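PDB 6TGF: exopolysaccharide biosynthesis protein, which modifies the glycan biofilm of its bacterium, probably as a hydrolase of the exopolysaccharide, and forms a trimer with a bacteriophage tailspike-like parallel beta-helix fold. Local coordinates for residues 559-564 / 640-645; 589-594 / 612-617; 604-609 / 676-681. All coordinates share one frame; numbering follows the deposited sequence.

Contact 1 (559-564 / 640-645); sequences WEIEVF and AAIMIK
M643 and E562 stand side by side on one face of an antiparallel strand pair, their side chains pointing the same way. M643 CG stands beside its own backbone N (chi1 -59°), and the chain bends at its last torsion, which swings CE across to the neighbouring strand. There the methyl lies 3.4 Å from E562 CD, nearly equidistant from the two carboxylate oxygens, and it also meets F564 CB at 3.4 Å. The extended E562 chain thus runs past the methyl to its charged end, where OE1 forms a salt bridge with R590 and OE2 one with K645 of the third subunit.

Further along the same face, E560 and K645 also run alongside each other. Their charged ends do not touch directly: a water donates to E560 OE2 at 3.1 Å and accepts from K645 NZ at 3.0 Å. E560 OE2 is also bridged to R590 of the second subunit, and K645 NZ to E562 of that subunit, so this face of the sheet looks into a charged network between subunits of the tailspike-like trimer.

The strands run at 160° to each other in the five-stranded antiparallel sheet that contains 558-564 and 637-646. E560, E562 and F564 form hydrogen-bonded pairs with K645, M643 and A641, and each pair exchanges two N-H···O=C bonds.

The opposite face is apolar. The side chains of I561 and I644 lie side by side, pointing the same way, CG1 meeting CG1 at 4.1 Å, while V563 CG1 reaches A640 CB at 3.8 Å. I644 CG2 approaches the edge of the W559 indole in its plane, 3.6 Å from CE3. Beyond them L547 and L550 of strand 543-551 pack against I561, and V660 touches both W559 and I644.

Contact 2 (589-594 / 612-617); sequences GRAVIH and SPVLDV
A591 meets V614 through its single methyl: CB lies 3.5 Å from V614 CG2 and almost as close to V614 CB. Side chains make most of the contact, with the P613 ring lying on the main chain of 589-594, and no hydrogen bond crosses between the segments.

The side chain of I593, two residues further on, can be followed outward. Its CB points toward 612-617. CG1 lies beside the backbone N and anti to the carbonyl carbon (chi1 -59°), and from there it meets V617 CG2 at 4.0 Å. CD1, at the tip, touches that same methyl at 4.1 Å, so the outer two carbons of the isoleucine lean together on one branch of the valine. The two side chains cross at a slant, and V617 CG2 is itself the branch that stands beside its own backbone N.

At the other end P613 lies against the main chain instead. Its CD is 3.5 Å from R590 C and 3.7 Å from A591 N, placing the ring flank on the peptide that joins these residues. Just before it, S612 OG turns back along its own segment and donates to V614 O at 2.7 Å, in the carbonyl plane and on a lone pair. This bond ties the ends of the short turn S612-V614 together next to A591. The R590 side chain leaves in the other direction, to salt bridges with E562 and E609 of its own chain and with E560 of the third subunit.

The contact joins two antiparallel sheets face to face, as in a beta-sandwich. Strand 589-597 lies between 558-564 and 602-610 in one, and strand 614-620 lies beside 626-633 in the other; I631 touches both I593 and V614, V563 packs on P613 and V614, and W606 touches I593 and V617.

Contact 3 (604-609 / 676-681); sequences ASWSAE and APQRFS
W606 and Q678 lie side by side, their side chains pointing the same way. The glutamine CB sits 4.1 Å above the indole plane, displaced toward its rim, and CG comes within 3.4 Å of W606 NE1. The amide follows the ring at an inclination of 33°, its CD passing 3.9 Å from W606 CZ2. At the ring edge A676 O lies in the indole plane, while A676 CB touches both W606 CD1 and A604 CB.

The backbones beneath the two side chains are joined by a single bridge between W606 and Q678. W606 N donates to P677 O at 3.2 Å, and R679 N donates to W606 O at 3.1 Å, from above the carbonyl plane. The indole itself rises from a first torsion that sets CG between the backbone N and the carbonyl carbon (chi1 73°), bringing it over toward the glutamine.

Farther out, a water links the segments: it lies 2.6 Å from S605 OG and donates to R679 O. S605 OG also faces the aliphatic part of R679, whose extended chain runs past it. The R679 guanidinium has P677 CG over one face, and its nitrogens are held by E693 of the same chain, by the carbonyl of T573 of the second subunit and, weakly, by that of R585 of the same neighbour. S607 CB packs on F680 CB at the far end.

Strand 602-610 is the last of its sheet within the chain, and the largely irregular segment 676-681 runs alongside before entering the next strand, 680-683. V614 and V617 of strand 614-620 and I593 of 589-597 pack against W606. Near the end of the outer strand, A608 and E609 pair antiparallel with a strand of the third subunit, which carries the sheet across the interface.

Overall arrangement
All three contacts lie in the C-terminal part of the chain, 45 to 56 Å from its centre. Contacts 1 and 2 have centres about 9 Å apart, contacts 2 and 3 about 8 Å, and contacts 1 and 3 about 13 Å. One antiparallel sheet threads through them, with strands 637-646, 558-564, 589-597 and 602-610 side by side. Contact 1 lies within it, contact 2 packs it on the sheet of 614-620, and contact 3 adds 676-681 along its outer strand. Along the chain contact 2 is nested within contact 1, whereas contact 3 alternates with both. Each also touches the third subunit, so this region contributes to trimer assembly.

Contact 1 (559-564 / 640-645)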
loop_
_atom_site.group_PDB
_atom_site.type_symbol
_atom_site.label_atom_id
_atom_site.label_comp_id
_atom_site.label_asym_id
_atom_site.label_seq_id
_atom_site.Cartn_x
_atom_site.Cartn_y
_atom_site.Cartn_z
ATOM N N TRP B 559 -22.914 -17.210 33.027
ATOM C CA TRP B 559 -23.560 -16.458 31.918
ATOM C C TRP B 559 -24.761 -15.686 32.474
ATOM O O TRP B 559 -25.471 -16.246 33.333
ATOM C CB TRP B 559 -24.008 -17.401 30.792
ATOM C CG TRP B 559 -22.910 -18.172 30.130
ATOM C CD1 TRP B 559 -22.398 -19.374 30.520
ATOM C CD2 TRP B 559 -22.205 -17.810 28.929
ATOM N NE1 TRP B 559 -21.416 -19.778 29.656
ATOM C CE2 TRP B 559 -21.274 -18.839 28.671
ATOM C CE3 TRP B 559 -22.262 -16.718 28.055
ATOM C CZ2 TRP B 559 -20.411 -18.804 27.576
ATOM C CZ3 TRP B 559 -21.407 -16.683 26.975
ATOM C CH2 TRP B 559 -20.496 -17.714 26.741
ATOM N N GLU B 560 -24.977 -14.457 31.995
ATOM C CA GLU B 560 -26.227 -13.682 32.214
ATOM C C GLU B 560 -26.758 -13.221 30.854
ATOM O O GLU B 560 -26.139 -12.321 30.256
ATOM C CB GLU B 560 -25.991 -12.492 33.148
ATOM C CG GLU B 560 -27.255 -11.708 33.456
ATOM C CD GLU B 560 -27.051 -10.505 34.360
ATOM O OE1 GLU B 560 -27.379 -10.604 35.556
ATOM O OE2 GLU B 560 -26.569 -9.468 33.863
ATOM N N ILE B 561 -27.851 -13.832 30.388
ATOM C CA ILE B 561 -28.575 -13.446 29.140
ATOM C C ILE B 561 -29.656 -12.427 29.511
ATOM O O ILE B 561 -30.658 -12.830 30.140
ATOM C CB ILE B 561 -29.172 -14.678 28.433
ATOM C CG1 ILE B 561 -28.085 -15.652 27.971
ATOM C CG2 ILE B 561 -30.074 -14.257 27.280
ATOM C CD1 ILE B 561 -28.595 -17.045 27.687
ATOM N N GLU B 562 -29.446 -11.161 29.141
ATOM C CA GLU B 562 -30.442 -10.067 29.289
ATOM C C GLU B 562 -31.345 -10.059 28.052
ATOM O O GLU B 562 -30.834 -9.769 26.954
ATOM C CB GLU B 562 -29.738 -8.720 29.460
ATOM C CG GLU B 562 -30.689 -7.539 29.531
ATOM C CD GLU B 562 -30.009 -6.183 29.576
ATOM O OE1 GLU B 562 -30.724 -5.166 29.563
ATOM O OE2 GLU B 562 -28.763 -6.147 29.614
ATOM N N VAL B 563 -32.630 -10.383 28.230
ATOM C CA VAL B 563 -33.692 -10.192 27.198
ATOM C C VAL B 563 -34.249 -8.777 27.378
ATOM O O VAL B 563 -35.205 -8.608 28.160
ATOM C CB VAL B 563 -34.797 -11.263 27.295
ATOM C CG1 VAL B 563 -35.865 -11.077 26.225
ATOM C CG2 VAL B 563 -34.223 -12.670 27.229
ATOM N N PHE B 564 -33.642 -7.799 26.699
ATOM C CA PHE B 564 -34.025 -6.365 26.752
ATOM C C PHE B 564 -35.236 -6.131 25.845
ATOM O O PHE B 564 -35.277 -6.712 24.747
ATOM C CB PHE B 564 -32.851 -5.471 26.352
ATOM C CG PHE B 564 -33.177 -4.000 26.342
ATOM C CD1 PHE B 564 -33.371 -3.316 27.532
ATOM C CD2 PHE B 564 -33.312 -3.306 25.150
ATOM C CE1 PHE B 564 -33.682 -1.964 27.529
ATOM C CE2 PHE B 564 -33.621 -1.954 25.150
ATOM C CZ PHE B 564 -33.807 -1.286 26.340
ATOM N N ALA B 640 -37.413 -7.867 21.138
ATOM C CA ALA B 640 -36.604 -8.210 22.330
ATOM C C ALA B 640 -35.152 -8.456 21.909
ATOM O O ALA B 640 -34.915 -9.401 21.132
ATOM C CB ALA B 640 -37.191 -9.417 23.022
ATOM N N ALA B 641 -34.224 -7.631 22.408
ATOM C CA ALA B 641 -32.773 -7.689 22.113
ATOM C C ALA B 641 -32.081 -8.606 23.128
ATOM O O ALA B 641 -32.245 -8.374 24.341
ATOM C CB ALA B 641 -32.187 -6.297 22.136
ATOM N N ILE B 642 -31.347 -9.612 22.643
ATOM C CA ILE B 642 -30.561 -10.564 23.485
ATOM C C ILE B 642 -29.161 -9.970 23.677
ATOM O O ILE B 642 -28.462 -9.754 22.667
ATOM C CB ILE B 642 -30.523 -11.978 22.864
ATOM C CG1 ILE B 642 -31.806 -12.772 23.133
ATOM C CG2 ILE B 642 -29.310 -12.757 23.353
ATOM C CD1 ILE B 642 -33.093 -12.008 22.923
ATOM N N MET B 643 -28.781 -9.712 24.931
ATOM C CA MET B 643 -27.466 -9.133 25.316
ATOM C C MET B 643 -26.911 -9.942 26.493
ATOM O O MET B 643 -27.682 -10.231 27.425
ATOM C CB MET B 643 -27.623 -7.655 25.686
ATOM C CG MET B 643 -28.188 -6.829 24.537
ATOM S SD MET B 643 -28.434 -5.074 24.906
ATOM C CE MET B 643 -29.464 -5.189 26.364
ATOM N N ILE B 644 -25.630 -10.319 26.424
ATOM C CA ILE B 644 -25.024 -11.386 27.273
ATOM C C ILE B 644 -23.771 -10.847 27.973
ATOM O O ILE B 644 -23.011 -10.091 27.339
ATOM C CB ILE B 644 -24.720 -12.640 26.425
ATOM C CG1 ILE B 644 -25.955 -13.103 25.645
ATOM C CG2 ILE B 644 -24.145 -13.751 27.293
ATOM C CD1 ILE B 644 -25.713 -14.268 24.711
ATOM N N LYS B 645 -23.594 -11.224 29.244
ATOM C CA LYS B 645 -22.340 -11.076 30.030
ATOM C C LYS B 645 -21.850 -12.477 30.407
ATOM O O LYS B 645 -22.704 -13.369 30.568
ATOM C CB LYS B 645 -22.581 -10.219 31.276
ATOM C CG LYS B 645 -22.921 -8.762 31.000
ATOM C CD LYS B 645 -23.467 -8.032 32.204
ATOM C CE LYS B 645 -23.738 -6.569 31.928
ATOM N NZ LYS B 645 -23.825 -5.782 33.179
HETATM O O HOH W 1 -26.661 -6.420 33.768
#

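Contact 2 (589-594 / 612-617)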
loop_
_atom_site.group_PDB
_atom_site.type_symbol
_atom_site.label_atom_id
_atom_site.label_comp_id
_atom_site.label_asym_id
_atom_site.label_seq_id
_atom_site.Cartn_x
_atom_site.Cartn_y
_atom_site.Cartn_z
ATOM N N GLY B 589 -38.928 -2.590 30.582
ATOM C CA GLY B 589 -38.945 -3.981 31.074
ATOM C C GLY B 589 -37.813 -4.803 30.487
ATOM O O GLY B 589 -37.116 -4.296 29.583
ATOM N N ARG B 590 -37.642 -6.029 30.989
ATOM C CA ARG B 590 -36.594 -6.994 30.564
ATOM C C ARG B 590 -36.740 -8.293 31.365
ATOM O O ARG B 590 -37.391 -8.263 32.428
ATOM C CB ARG B 590 -35.193 -6.414 30.788
ATOM C CG ARG B 590 -34.962 -5.874 32.192
ATOM C CD ARG B 590 -33.497 -5.784 32.568
ATOM N NE ARG B 590 -32.732 -4.934 31.666
ATOM C CZ ARG B 590 -32.713 -3.603 31.688
ATOM N NH1 ARG B 590 -33.433 -2.927 32.568
ATOM N NH2 ARG B 590 -31.969 -2.949 30.813
ATOM N N ALA B 591 -36.147 -9.380 30.865
ATOM C CA ALA B 591 -35.940 -10.657 31.589
ATOM C C ALA B 591 -34.435 -10.919 31.696
ATOM O O ALA B 591 -33.743 -10.805 30.669
ATOM C CB ALA B 591 -36.655 -11.781 30.882
ATOM N N VAL B 592 -33.953 -11.241 32.898
ATOM C CA VAL B 592 -32.511 -11.494 33.195
ATOM C C VAL B 592 -32.341 -12.981 33.530
ATOM O O VAL B 592 -32.806 -13.398 34.606
ATOM C CB VAL B 592 -32.013 -10.583 34.334
ATOM C CG1 VAL B 592 -30.544 -10.815 34.651
ATOM C CG2 VAL B 592 -32.264 -9.115 34.025
ATOM N N ILE B 593 -31.702 -13.740 32.632
ATOM C CA ILE B 593 -31.496 -15.215 32.748
ATOM C C ILE B 593 -30.055 -15.481 33.194
ATOM O O ILE B 593 -29.131 -15.094 32.454
ATOM C CB ILE B 593 -31.815 -15.918 31.412
ATOM C CG1 ILE B 593 -33.255 -15.654 30.964
ATOM C CG2 ILE B 593 -31.516 -17.410 31.493
ATOM C CD1 ILE B 593 -33.499 -15.913 29.498
ATOM N N HIS B 594 -29.883 -16.131 34.350
ATOM C CA HIS B 594 -28.571 -16.562 34.900
ATOM C C HIS B 594 -28.351 -18.042 34.577
ATOM O O HIS B 594 -29.295 -18.833 34.762
ATOM C CB HIS B 594 -28.498 -16.285 36.407
ATOM C CG HIS B 594 -28.819 -14.874 36.767
ATOM N ND1 HIS B 594 -30.064 -14.494 37.228
ATOM C CD2 HIS B 594 -28.070 -13.752 36.727
ATOM C CE1 HIS B 594 -30.065 -13.198 37.463
ATOM N NE2 HIS B 594 -28.853 -12.719 37.164
ATOM N N SER B 612 -42.480 -7.729 31.523
ATOM C CA SER B 612 -41.506 -8.785 31.130
ATOM C C SER B 612 -41.787 -9.274 29.710
ATOM O O SER B 612 -42.936 -9.519 29.357
ATOM C CB SER B 612 -41.532 -9.932 32.105
ATOM O OG SER B 612 -40.565 -10.912 31.757
ATOM N N PRO B 613 -40.747 -9.430 28.857
ATOM C CA PRO B 613 -40.911 -10.065 27.549
ATOM C C PRO B 613 -40.936 -11.601 27.620
ATOM O O PRO B 613 -41.271 -12.212 26.621
ATOM C CB PRO B 613 -39.679 -9.570 26.776
ATOM C CG PRO B 613 -38.615 -9.407 27.842
ATOM C CD PRO B 613 -39.363 -8.984 29.091
ATOM N N VAL B 614 -40.595 -12.177 28.781
ATOM C CA VAL B 614 -40.461 -13.649 29.003
ATOM C C VAL B 614 -41.442 -14.083 30.102
ATOM O O VAL B 614 -41.540 -13.373 31.121
ATOM C CB VAL B 614 -39.008 -14.019 29.361
ATOM C CG1 VAL B 614 -38.854 -15.488 29.730
ATOM C CG2 VAL B 614 -38.047 -13.650 28.241
ATOM N N LEU B 615 -42.128 -15.213 29.892
ATOM C CA LEU B 615 -43.083 -15.833 30.854
ATOM C C LEU B 615 -42.428 -17.033 31.550
ATOM O O LEU B 615 -42.625 -17.179 32.771
ATOM C CB LEU B 615 -44.343 -16.278 30.103
ATOM C CG LEU B 615 -45.147 -15.173 29.418
ATOM C CD1 LEU B 615 -46.399 -15.751 28.777
ATOM C CD2 LEU B 615 -45.518 -14.064 30.391
ATOM N N ASP B 616 -41.701 -17.864 30.794
ATOM C CA ASP B 616 -41.068 -19.122 31.276
ATOM C C ASP B 616 -39.655 -19.239 30.693
ATOM O O ASP B 616 -39.399 -18.649 29.625
ATOM C CB ASP B 616 -41.904 -20.347 30.895
ATOM C CG ASP B 616 -43.009 -20.677 31.883
ATOM O OD1 ASP B 616 -42.679 -21.055 33.026
ATOM O OD2 ASP B 616 -44.190 -20.554 31.502
ATOM N N VAL B 617 -38.783 -19.981 31.383
ATOM C CA VAL B 617 -37.408 -20.337 30.926
ATOM C C VAL B 617 -37.168 -21.818 31.238
ATOM O O VAL B 617 -37.373 -22.216 32.403
ATOM C CB VAL B 617 -36.339 -19.448 31.591
ATOM C CG1 VAL B 617 -34.926 -19.875 31.222
ATOM C CG2 VAL B 617 -36.546 -17.977 31.272
#

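Contact 3 (604-609 / 676-681)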
loop_
_atom_site.group_PDB
_atom_site.type_symbol
_atom_site.label_atom_id
_atom_site.label_comp_id
_atom_site.label_asym_id
_atom_site.label_seq_id
_atom_site.Cartn_x
_atom_site.Cartn_y
_atom_site.Cartn_z
ATOM N N ALA B 604 -29.839 -23.048 36.011
ATOM C CA ALA B 604 -30.293 -21.696 35.611
ATOM C C ALA B 604 -31.241 -21.114 36.665
ATOM O O ALA B 604 -31.617 -21.839 37.602
ATOM C CB ALA B 604 -30.945 -21.757 34.252
ATOM N N SER B 605 -31.589 -19.836 36.496
ATOM C CA SER B 605 -32.509 -19.041 37.351
ATOM C C SER B 605 -32.677 -17.662 36.705
ATOM O O SER B 605 -31.660 -17.123 36.223
ATOM C CB SER B 605 -31.990 -18.935 38.764
ATOM O OG SER B 605 -32.716 -17.964 39.504
ATOM N N TRP B 606 -33.901 -17.123 36.670
ATOM C CA TRP B 606 -34.211 -15.883 35.908
ATOM C C TRP B 606 -35.147 -14.957 36.695
ATOM O O TRP B 606 -36.074 -15.459 37.358
ATOM C CB TRP B 606 -34.774 -16.233 34.523
ATOM C CG TRP B 606 -36.175 -16.764 34.519
ATOM C CD1 TRP B 606 -36.577 -18.035 34.809
ATOM C CD2 TRP B 606 -37.366 -16.036 34.173
ATOM N NE1 TRP B 606 -37.936 -18.146 34.677
ATOM C CE2 TRP B 606 -38.447 -16.935 34.287
ATOM C CE3 TRP B 606 -37.626 -14.715 33.785
ATOM C CZ2 TRP B 606 -39.763 -16.552 34.030
ATOM C CZ3 TRP B 606 -38.926 -14.338 33.531
ATOM C CH2 TRP B 606 -39.979 -15.246 33.652
ATOM N N SER B 607 -34.882 -13.650 36.606
ATOM C CA SER B 607 -35.694 -12.535 37.159
ATOM C C SER B 607 -36.233 -11.689 36.000
ATOM O O SER B 607 -35.864 -11.974 34.846
ATOM C CB SER B 607 -34.874 -11.705 38.111
ATOM O OG SER B 607 -33.627 -11.351 37.531
ATOM N N ALA B 608 -37.068 -10.686 36.297
ATOM C CA ALA B 608 -37.706 -9.799 35.295
ATOM C C ALA B 608 -37.808 -8.364 35.825
ATOM O O ALA B 608 -37.585 -8.147 37.032
ATOM C CB ALA B 608 -39.063 -10.342 34.927
ATOM N N GLU B 609 -38.121 -7.424 34.928
ATOM C CA GLU B 609 -38.417 -6.001 35.242
ATOM C C GLU B 609 -39.618 -5.544 34.408
ATOM O O GLU B 609 -39.822 -6.103 33.310
ATOM C CB GLU B 609 -37.209 -5.109 34.954
ATOM C CG GLU B 609 -36.134 -5.162 36.023
ATOM C CD GLU B 609 -34.979 -4.200 35.797
ATOM O OE1 GLU B 609 -35.136 -3.265 34.989
ATOM O OE2 GLU B 609 -33.921 -4.391 36.427
ATOM N N ALA B 676 -36.242 -23.425 34.594
ATOM C CA ALA B 676 -35.421 -22.456 35.356
ATOM C C ALA B 676 -36.285 -21.805 36.435
ATOM O O ALA B 676 -37.319 -21.216 36.122
ATOM C CB ALA B 676 -34.835 -21.427 34.422
ATOM N N PRO B 677 -35.905 -21.900 37.732
ATOM C CA PRO B 677 -36.671 -21.275 38.811
ATOM C C PRO B 677 -36.758 -19.748 38.671
ATOM O O PRO B 677 -35.746 -19.127 38.400
ATOM C CB PRO B 677 -35.897 -21.628 40.093
ATOM C CG PRO B 677 -35.026 -22.806 39.709
ATOM C CD PRO B 677 -34.728 -22.623 38.236
ATOM N N GLN B 678 -37.957 -19.191 38.867
ATOM C CA GLN B 678 -38.228 -17.728 38.836
ATOM C C GLN B 678 -37.811 -17.126 40.181
ATOM O O GLN B 678 -38.518 -17.369 41.176
ATOM C CB GLN B 678 -39.708 -17.458 38.558
ATOM C CG GLN B 678 -40.203 -18.065 37.255
ATOM C CD GLN B 678 -41.692 -17.921 37.070
ATOM O OE1 GLN B 678 -42.375 -18.857 36.657
ATOM N NE2 GLN B 678 -42.210 -16.742 37.375
ATOM N N ARG B 679 -36.695 -16.390 40.208
ATOM C CA ARG B 679 -36.126 -15.780 41.440
ATOM C C ARG B 679 -35.442 -14.452 41.101
ATOM O O ARG B 679 -34.926 -14.326 39.974
ATOM C CB ARG B 679 -35.079 -16.699 42.079
ATOM C CG ARG B 679 -35.561 -18.104 42.406
ATOM C CD ARG B 679 -34.388 -19.017 42.700
ATOM N NE ARG B 679 -34.799 -20.379 43.002
ATOM C CZ ARG B 679 -33.963 -21.393 43.209
ATOM N NH1 ARG B 679 -32.654 -21.204 43.147
ATOM N NH2 ARG B 679 -34.438 -22.597 43.479
ATOM N N PHE B 680 -35.435 -13.517 42.055
ATOM C CA PHE B 680 -34.493 -12.368 42.109
ATOM C C PHE B 680 -33.983 -12.232 43.548
ATOM O O PHE B 680 -34.479 -12.943 44.442
ATOM C CB PHE B 680 -35.134 -11.097 41.540
ATOM C CG PHE B 680 -35.971 -10.280 42.491
ATOM C CD1 PHE B 680 -35.398 -9.287 43.273
ATOM C CD2 PHE B 680 -37.341 -10.473 42.568
ATOM C CE1 PHE B 680 -36.176 -8.523 44.131
ATOM C CE2 PHE B 680 -38.117 -9.708 43.427
ATOM C CZ PHE B 680 -37.533 -8.735 44.207
ATOM N N SER B 681 -32.994 -11.361 43.752
ATOM C CA SER B 681 -32.252 -11.210 45.029
ATOM C C SER B 681 -31.397 -9.939 44.985
ATOM O O SER B 681 -30.276 -10.002 44.449
ATOM C CB SER B 681 -31.417 -12.438 45.296
ATOM O OG SER B 681 -30.452 -12.194 46.308
HETATM O O HOH W 2 -32.575 -15.385 39.081
#